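Local coordinates for protein cystalysin (Treponema denticola, PDB 1C7N) that is a pyridoxal-5'-phosphate-binding enzyme of the class I and II aminotransferase family, built as a dimer of fold-type I subunits, at residues Ile299-Phe310 with Leu321-Phe332. Numbering follows the deposited sequence.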
ATOM      1  N   ILE A 299       9.092 -16.653 -22.965  1.00 10.41           N
ATOM      2  CA  ILE A 299       8.626 -17.609 -21.965  1.00  9.62           C
ATOM      3  C   ILE A 299       8.307 -18.934 -22.644  1.00 10.79           C
ATOM      4  O   ILE A 299       8.692 -19.997 -22.162  1.00 10.88           O
ATOM      5  CB  ILE A 299       7.368 -17.086 -21.244  1.00  9.51           C
ATOM      6  CG1 ILE A 299       7.721 -15.811 -20.474  1.00  8.93           C
ATOM      7  CG2 ILE A 299       6.827 -18.146 -20.288  1.00  9.84           C
ATOM      8  CD1 ILE A 299       6.525 -15.060 -19.940  1.00 11.26           C
ATOM      9  N   ASP A 300       7.605 -18.860 -23.771  1.00 10.15           N
ATOM     10  CA  ASP A 300       7.244 -20.051 -24.538  1.00 11.24           C
ATOM     11  C   ASP A 300       8.536 -20.760 -24.980  1.00 11.15           C
ATOM     12  O   ASP A 300       8.637 -21.995 -24.928  1.00 10.39           O
ATOM     13  CB  ASP A 300       6.382 -19.633 -25.739  1.00 12.62           C
ATOM     14  CG  ASP A 300       5.941 -20.811 -26.600  1.00 13.06           C
ATOM     15  OD1 ASP A 300       5.666 -21.902 -26.064  1.00 15.39           O
ATOM     16  OD2 ASP A 300       5.847 -20.630 -27.827  1.00 15.99           O
ATOM     17  N   LYS A 301       9.527 -19.984 -25.413  1.00 10.27           N
ATOM     18  CA  LYS A 301      10.804 -20.573 -25.821  1.00 11.37           C
ATOM     19  C   LYS A 301      11.452 -21.289 -24.634  1.00 10.55           C
ATOM     20  O   LYS A 301      11.946 -22.414 -24.765  1.00  9.86           O
ATOM     21  CB  LYS A 301      11.763 -19.495 -26.355  1.00 13.15           C
ATOM     22  CG  LYS A 301      11.433 -18.983 -27.760  1.00 16.36           C
ATOM     23  CD  LYS A 301      11.613 -20.082 -28.810  1.00 19.01           C
ATOM     24  CE  LYS A 301      11.505 -19.547 -30.236  1.00 21.52           C
ATOM     25  NZ  LYS A 301      10.163 -18.970 -30.534  1.00 23.57           N
ATOM     26  N   ASN A 302      11.430 -20.641 -23.474  1.00  9.90           N
ATOM     27  CA  ASN A 302      12.028 -21.208 -22.269  1.00 10.03           C
ATOM     28  C   ASN A 302      11.381 -22.487 -21.731  1.00 10.68           C
ATOM     29  O   ASN A 302      12.090 -23.392 -21.294  1.00 10.99           O
ATOM     30  CB  ASN A 302      12.098 -20.144 -21.170  1.00  9.32           C
ATOM     31  CG  ASN A 302      13.127 -19.067 -21.475  1.00  9.52           C
ATOM     32  OD1 ASN A 302      13.947 -19.216 -22.382  1.00 10.83           O
ATOM     33  ND2 ASN A 302      13.103 -17.988 -20.708  1.00 10.48           N
ATOM     34  N   GLN A 303      10.052 -22.580 -21.758  1.00 11.03           N
ATOM     35  CA  GLN A 303       9.406 -23.796 -21.268  1.00 11.69           C
ATOM     36  C   GLN A 303       9.794 -24.961 -22.187  1.00 11.74           C
ATOM     37  O   GLN A 303       9.874 -26.109 -21.751  1.00 10.41           O
ATOM     38  CB  GLN A 303       7.875 -23.646 -21.234  1.00 10.49           C
ATOM     39  CG  GLN A 303       7.244 -23.441 -22.603  1.00 10.09           C
ATOM     40  CD  GLN A 303       5.739 -23.628 -22.599  1.00 10.33           C
ATOM     41  OE1 GLN A 303       5.156 -24.126 -21.627  1.00  9.47           O
ATOM     42  NE2 GLN A 303       5.099 -23.245 -23.699  1.00  9.52           N
ATOM     43  N   ARG A 304      10.032 -24.664 -23.461  1.00 11.77           N
ATOM     44  CA  ARG A 304      10.422 -25.711 -24.401  1.00 11.50           C
ATOM     45  C   ARG A 304      11.889 -26.076 -24.167  1.00 11.95           C
ATOM     46  O   ARG A 304      12.278 -27.235 -24.306  1.00 11.67           O
ATOM     47  CB  ARG A 304      10.160 -25.247 -25.843  1.00 12.73           C
ATOM     48  CG  ARG A 304       8.660 -25.123 -26.143  1.00 12.76           C
ATOM     49  CD  ARG A 304       8.354 -24.396 -27.447  1.00 12.58           C
ATOM     50  NE  ARG A 304       6.909 -24.231 -27.649  1.00 13.55           N
ATOM     51  CZ  ARG A 304       6.069 -25.222 -27.952  1.00 12.58           C
ATOM     52  NH1 ARG A 304       6.520 -26.464 -28.097  1.00 13.13           N
ATOM     53  NH2 ARG A 304       4.774 -24.974 -28.105  1.00 11.51           N
ATOM     54  N   ILE A 305      12.699 -25.100 -23.773  1.00 11.56           N
ATOM     55  CA  ILE A 305      14.110 -25.368 -23.486  1.00 11.70           C
ATOM     56  C   ILE A 305      14.195 -26.337 -22.298  1.00 11.58           C
ATOM     57  O   ILE A 305      14.977 -27.293 -22.313  1.00 12.26           O
ATOM     58  CB  ILE A 305      14.873 -24.062 -23.133  1.00 12.27           C
ATOM     59  CG1 ILE A 305      14.993 -23.181 -24.379  1.00 13.80           C
ATOM     60  CG2 ILE A 305      16.270 -24.390 -22.574  1.00 11.35           C
ATOM     61  CD1 ILE A 305      15.713 -21.865 -24.133  1.00 15.97           C
ATOM     62  N   VAL A 306      13.374 -26.087 -21.281  1.00 11.38           N
ATOM     63  CA  VAL A 306      13.347 -26.920 -20.082  1.00 11.64           C
ATOM     64  C   VAL A 306      12.866 -28.331 -20.434  1.00 11.74           C
ATOM     65  O   VAL A 306      13.515 -29.319 -20.100  1.00 11.12           O
ATOM     66  CB  VAL A 306      12.411 -26.308 -18.998  1.00 12.03           C
ATOM     67  CG1 VAL A 306      12.354 -27.206 -17.770  1.00 11.93           C
ATOM     68  CG2 VAL A 306      12.913 -24.917 -18.603  1.00 11.70           C
ATOM     69  N   LYS A 307      11.726 -28.412 -21.107  1.00 11.52           N
ATOM     70  CA  LYS A 307      11.163 -29.695 -21.510  1.00 14.18           C
ATOM     71  C   LYS A 307      12.202 -30.500 -22.283  1.00 14.21           C
ATOM     72  O   LYS A 307      12.439 -31.676 -21.989  1.00 15.60           O
ATOM     73  CB  LYS A 307       9.920 -29.461 -22.373  1.00 15.26           C
ATOM     74  CG  LYS A 307       9.292 -30.719 -22.968  1.00 16.41           C
ATOM     75  CD  LYS A 307       8.004 -30.363 -23.701  1.00 18.59           C
ATOM     76  CE  LYS A 307       7.556 -31.459 -24.656  1.00 20.89           C
ATOM     77  NZ  LYS A 307       7.357 -32.765 -23.978  1.00 23.32           N
ATOM     78  N   ASP A 308      12.828 -29.862 -23.264  1.00 13.78           N
ATOM     79  CA  ASP A 308      13.839 -30.527 -24.076  1.00 14.94           C
ATOM     80  C   ASP A 308      15.045 -30.982 -23.265  1.00 14.51           C
ATOM     81  O   ASP A 308      15.573 -32.074 -23.482  1.00 14.75           O
ATOM     82  CB  ASP A 308      14.298 -29.600 -25.204  1.00 15.80           C
ATOM     83  CG  ASP A 308      15.414 -30.204 -26.030  1.00 18.43           C
ATOM     84  OD1 ASP A 308      16.594 -29.895 -25.760  1.00 18.68           O
ATOM     85  OD2 ASP A 308      15.107 -31.003 -26.942  1.00 19.41           O
ATOM     86  N   PHE A 309      15.483 -30.145 -22.330  1.00 13.47           N
ATOM     87  CA  PHE A 309      16.635 -30.473 -21.509  1.00 13.52           C
ATOM     88  C   PHE A 309      16.487 -31.816 -20.808  1.00 13.86           C
ATOM     89  O   PHE A 309      17.408 -32.630 -20.819  1.00 14.14           O
ATOM     90  CB  PHE A 309      16.878 -29.393 -20.460  1.00 12.66           C
ATOM     91  CG  PHE A 309      17.910 -29.772 -19.446  1.00 12.68           C
ATOM     92  CD1 PHE A 309      19.260 -29.742 -19.767  1.00 13.56           C
ATOM     93  CD2 PHE A 309      17.528 -30.213 -18.182  1.00 13.55           C
ATOM     94  CE1 PHE A 309      20.220 -30.147 -18.844  1.00 13.76           C
ATOM     95  CE2 PHE A 309      18.477 -30.618 -17.252  1.00 14.00           C
ATOM     96  CZ  PHE A 309      19.827 -30.586 -17.584  1.00 14.17           C
ATOM     97  N   PHE A 310      15.335 -32.054 -20.193  1.00 14.02           N
ATOM     98  CA  PHE A 310      15.138 -33.317 -19.499  1.00 14.98           C
ATOM     99  C   PHE A 310      14.928 -34.505 -20.441  1.00 15.77           C
ATOM    100  O   PHE A 310      15.357 -35.617 -20.138  1.00 16.88           O
ATOM    101  CB  PHE A 310      13.981 -33.207 -18.505  1.00 15.25           C
ATOM    102  CG  PHE A 310      14.242 -32.230 -17.387  1.00 14.05           C
ATOM    103  CD1 PHE A 310      13.667 -30.963 -17.400  1.00 13.48           C
ATOM    104  CD2 PHE A 310      15.091 -32.567 -16.334  1.00 13.90           C
ATOM    105  CE1 PHE A 310      13.936 -30.047 -16.378  1.00 12.61           C
ATOM    106  CE2 PHE A 310      15.364 -31.657 -15.311  1.00 12.97           C
ATOM    107  CZ  PHE A 310      14.785 -30.398 -15.335  1.00 12.43           C
ATOM    108  N   LEU A 321       4.833 -28.758 -21.022  1.00 13.04           N
ATOM    109  CA  LEU A 321       4.561 -27.368 -21.360  1.00 13.40           C
ATOM    110  C   LEU A 321       3.375 -26.920 -20.516  1.00 13.18           C
ATOM    111  O   LEU A 321       2.552 -27.738 -20.111  1.00 13.63           O
ATOM    112  CB  LEU A 321       4.221 -27.231 -22.849  1.00 13.22           C
ATOM    113  CG  LEU A 321       5.283 -27.712 -23.843  1.00 13.55           C
ATOM    114  CD1 LEU A 321       4.854 -27.325 -25.253  1.00 15.06           C
ATOM    115  CD2 LEU A 321       6.639 -27.091 -23.515  1.00 13.91           C
ATOM    116  N   ILE A 322       3.288 -25.625 -20.240  1.00 12.97           N
ATOM    117  CA  ILE A 322       2.187 -25.092 -19.450  1.00 12.62           C
ATOM    118  C   ILE A 322       1.235 -24.324 -20.362  1.00 12.54           C
ATOM    119  O   ILE A 322       1.580 -24.000 -21.495  1.00 12.19           O
ATOM    120  CB  ILE A 322       2.707 -24.151 -18.356  1.00 13.05           C
ATOM    121  CG1 ILE A 322       3.570 -23.057 -18.989  1.00 11.45           C
ATOM    122  CG2 ILE A 322       3.503 -24.949 -17.316  1.00 13.12           C
ATOM    123  CD1 ILE A 322       4.140 -22.075 -17.993  1.00 11.28           C
ATOM    124  N   GLU A 323       0.041 -24.031 -19.862  1.00 13.27           N
ATOM    125  CA  GLU A 323      -0.953 -23.308 -20.647  1.00 14.01           C
ATOM    126  C   GLU A 323      -0.938 -21.807 -20.334  1.00 13.63           C
ATOM    127  O   GLU A 323      -1.234 -20.977 -21.201  1.00 14.11           O
ATOM    128  CB  GLU A 323      -2.346 -23.884 -20.370  1.00 14.17           C
ATOM    129  CG  GLU A 323      -2.384 -25.412 -20.353  1.00 16.15           C
ATOM    130  CD  GLU A 323      -3.788 -25.975 -20.179  1.00 17.45           C
ATOM    131  OE1 GLU A 323      -4.599 -25.361 -19.452  1.00 17.01           O
ATOM    132  OE2 GLU A 323      -4.073 -27.044 -20.760  1.00 18.19           O
ATOM    133  N   GLY A 324      -0.579 -21.471 -19.098  1.00 13.66           N
ATOM    134  CA  GLY A 324      -0.536 -20.082 -18.666  1.00 14.35           C
ATOM    135  C   GLY A 324       0.476 -19.843 -17.562  1.00 13.51           C
ATOM    136  O   GLY A 324       1.010 -20.794 -16.995  1.00 14.14           O
ATOM    137  N   THR A 325       0.698 -18.569 -17.237  1.00 14.21           N
ATOM    138  CA  THR A 325       1.678 -18.126 -16.241  1.00 12.87           C
ATOM    139  C   THR A 325       3.052 -18.400 -16.856  1.00 13.04           C
ATOM    140  O   THR A 325       3.147 -19.064 -17.893  1.00 13.75           O
ATOM    141  CB  THR A 325       1.619 -18.920 -14.891  1.00 13.33           C
ATOM    142  OG1 THR A 325       2.279 -20.183 -15.054  1.00 12.30           O
ATOM    143  CG2 THR A 325       0.179 -19.136 -14.423  1.00 11.29           C
ATOM    144  N   TYR A 326       4.111 -17.882 -16.235  1.00 11.75           N
ATOM    145  CA  TYR A 326       5.465 -18.152 -16.712  1.00 10.92           C
ATOM    146  C   TYR A 326       6.169 -19.064 -15.704  1.00  9.83           C
ATOM    147  O   TYR A 326       7.395 -19.108 -15.638  1.00  9.35           O
ATOM    148  CB  TYR A 326       6.276 -16.863 -16.920  1.00 10.26           C
ATOM    149  CG  TYR A 326       6.370 -15.898 -15.746  1.00  9.48           C
ATOM    150  CD1 TYR A 326       5.752 -14.650 -15.809  1.00 10.07           C
ATOM    151  CD2 TYR A 326       7.117 -16.204 -14.605  1.00  7.84           C
ATOM    152  CE1 TYR A 326       5.872 -13.725 -14.774  1.00  8.64           C
ATOM    153  CE2 TYR A 326       7.244 -15.285 -13.553  1.00  8.04           C
ATOM    154  CZ  TYR A 326       6.614 -14.044 -13.650  1.00  9.56           C
ATOM    155  OH  TYR A 326       6.708 -13.129 -12.627  1.00  8.35           O
ATOM    156  N   LEU A 327       5.366 -19.808 -14.945  1.00  9.77           N
ATOM    157  CA  LEU A 327       5.860 -20.726 -13.916  1.00  9.70           C
ATOM    158  C   LEU A 327       5.616 -22.187 -14.330  1.00 10.06           C
ATOM    159  O   LEU A 327       4.478 -22.651 -14.366  1.00 11.23           O
ATOM    160  CB  LEU A 327       5.153 -20.411 -12.596  1.00  9.38           C
ATOM    161  CG  LEU A 327       5.245 -18.936 -12.166  1.00 10.42           C
ATOM    162  CD1 LEU A 327       4.264 -18.637 -11.040  1.00 11.34           C
ATOM    163  CD2 LEU A 327       6.667 -18.636 -11.717  1.00 11.36           C
ATOM    164  N   GLN A 328       6.693 -22.906 -14.633  1.00 10.31           N
ATOM    165  CA  GLN A 328       6.601 -24.294 -15.088  1.00 11.04           C
ATOM    166  C   GLN A 328       6.716 -25.308 -13.950  1.00 10.68           C
ATOM    167  O   GLN A 328       7.508 -25.136 -13.028  1.00 11.95           O
ATOM    168  CB  GLN A 328       7.676 -24.536 -16.160  1.00 10.75           C
ATOM    169  CG  GLN A 328       7.607 -25.875 -16.885  1.00 11.17           C
ATOM    170  CD  GLN A 328       8.478 -25.880 -18.135  1.00 12.15           C
ATOM    171  OE1 GLN A 328       9.431 -25.112 -18.233  1.00 11.46           O
ATOM    172  NE2 GLN A 328       8.160 -26.757 -19.089  1.00 13.17           N
ATOM    173  N   TRP A 329       5.918 -26.366 -14.035  1.00 10.98           N
ATOM    174  CA  TRP A 329       5.848 -27.405 -13.004  1.00 11.92           C
ATOM    175  C   TRP A 329       6.664 -28.622 -13.429  1.00 11.97           C
ATOM    176  O   TRP A 329       6.262 -29.354 -14.330  1.00 12.33           O
ATOM    177  CB  TRP A 329       4.375 -27.786 -12.810  1.00 12.22           C
ATOM    178  CG  TRP A 329       3.990 -28.455 -11.504  1.00 14.48           C
ATOM    179  CD1 TRP A 329       3.227 -29.581 -11.369  1.00 13.94           C
ATOM    180  CD2 TRP A 329       4.219 -27.967 -10.168  1.00 14.87           C
ATOM    181  NE1 TRP A 329       2.957 -29.819 -10.042  1.00 14.58           N
ATOM    182  CE2 TRP A 329       3.552 -28.849  -9.284  1.00 15.51           C
ATOM    183  CE3 TRP A 329       4.914 -26.873  -9.636  1.00 14.99           C
ATOM    184  CZ2 TRP A 329       3.561 -28.666  -7.894  1.00 14.69           C
ATOM    185  CZ3 TRP A 329       4.922 -26.694  -8.256  1.00 15.53           C
ATOM    186  CH2 TRP A 329       4.247 -27.587  -7.401  1.00 16.60           C
ATOM    187  N   ILE A 330       7.799 -28.834 -12.768  1.00 12.48           N
ATOM    188  CA  ILE A 330       8.682 -29.948 -13.092  1.00 12.36           C
ATOM    189  C   ILE A 330       8.538 -31.106 -12.114  1.00 13.08           C
ATOM    190  O   ILE A 330       8.689 -30.941 -10.906  1.00 13.50           O
ATOM    191  CB  ILE A 330      10.154 -29.497 -13.105  1.00 13.50           C
ATOM    192  CG1 ILE A 330      10.310 -28.261 -13.996  1.00 11.22           C
ATOM    193  CG2 ILE A 330      11.034 -30.619 -13.647  1.00 13.01           C
ATOM    194  CD1 ILE A 330      11.658 -27.609 -13.902  1.00 10.63           C
ATOM    195  N   ASP A 331       8.270 -32.287 -12.661  1.00 13.55           N
ATOM    196  CA  ASP A 331       8.085 -33.500 -11.873  1.00 14.32           C
ATOM    197  C   ASP A 331       9.399 -34.252 -11.647  1.00 13.69           C
ATOM    198  O   ASP A 331       9.892 -34.937 -12.543  1.00 13.07           O
ATOM    199  CB  ASP A 331       7.072 -34.393 -12.591  1.00 13.68           C
ATOM    200  CG  ASP A 331       6.816 -35.699 -11.871  1.00 15.27           C
ATOM    201  OD1 ASP A 331       7.366 -35.910 -10.769  1.00 15.65           O
ATOM    202  OD2 ASP A 331       6.049 -36.517 -12.418  1.00 16.80           O
ATOM    203  N   PHE A 332       9.958 -34.123 -10.445  1.00 13.46           N
ATOM    204  CA  PHE A 332      11.214 -34.789 -10.094  1.00 14.96           C
ATOM    205  C   PHE A 332      10.994 -36.067  -9.285  1.00 14.39           C
ATOM    206  O   PHE A 332      11.949 -36.658  -8.788  1.00 15.06           O
ATOM    207  CB  PHE A 332      12.110 -33.867  -9.255  1.00 15.04           C
ATOM    208  CG  PHE A 332      12.882 -32.849 -10.052  1.00 15.31           C
ATOM    209  CD1 PHE A 332      12.295 -31.648 -10.434  1.00 15.62           C
ATOM    210  CD2 PHE A 332      14.222 -33.075 -10.380  1.00 15.84           C
ATOM    211  CE1 PHE A 332      13.033 -30.682 -11.128  1.00 15.76           C
ATOM    212  CE2 PHE A 332      14.967 -32.117 -11.073  1.00 16.03           C
ATOM    213  CZ  PHE A 332      14.370 -30.917 -11.447  1.00 15.71           C
TER
HETATM  214  O   HOH W   1       2.358 -24.521 -24.165  1.00  5.82           O
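The carbonyl oxygen of Gln303 is gripped by two donors: Lys307 N, through the ordinary helical bond, and the side-chain amide of Gln328, whose NE2 lies 3.2 Å from Gln303 O. The two reach the oxygen from opposite faces of its carbonyl plane. This pairing joins long helix 289-313 to strand 327-331, outermost within the chain in the small antiparallel sheet of a PLP-dependent aminotransferase fold; the segment axes run nearly parallel, 13° apart. Because chi1 of Gln328 is near 180° (-172°) and the chain beyond is extended, its amide reaches the helix, and NE2 also bonds the backbone O of Pro320, just before Leu321. Its OE1 is buried against Val306 CB at 3.3 Å and has no hydrogen-bonding partner in the model.

The Gln303 side chain reaches back to the loop before the strand. OE1 accepts Ile322 N at 2.8 Å in the plane of the amide carbonyl, a nearly straight bond. On the other branch, NE2 donates to the anti lone pair of Asp300 OD1 and to a water that in turn donates to Ile322 O, so bonds at both branches fix the rotation of this amide. Asp300 OD1 also receives Arg304 NE in a salt bridge, approached from above the carboxylate plane.

Leu321 lies across Gln303 at about a right angle; its CD1 sits over one guanidinium face of Arg304, offset toward the rim, while CD2 meets Lys307 CD. At the N-terminal end of the 299-310 segment, Ile299 CD1 and CG2 pack on Tyr326 CB, and the Tyr326 side chain lies about 7 Å from the bound PLP. Toward the C-terminal end of the segment, Ile330 CD1 touches Val306 CG1, and Phe310 CZ meets Phe332 CZ at 3.9 Å, the two ring planes inclined at 85°.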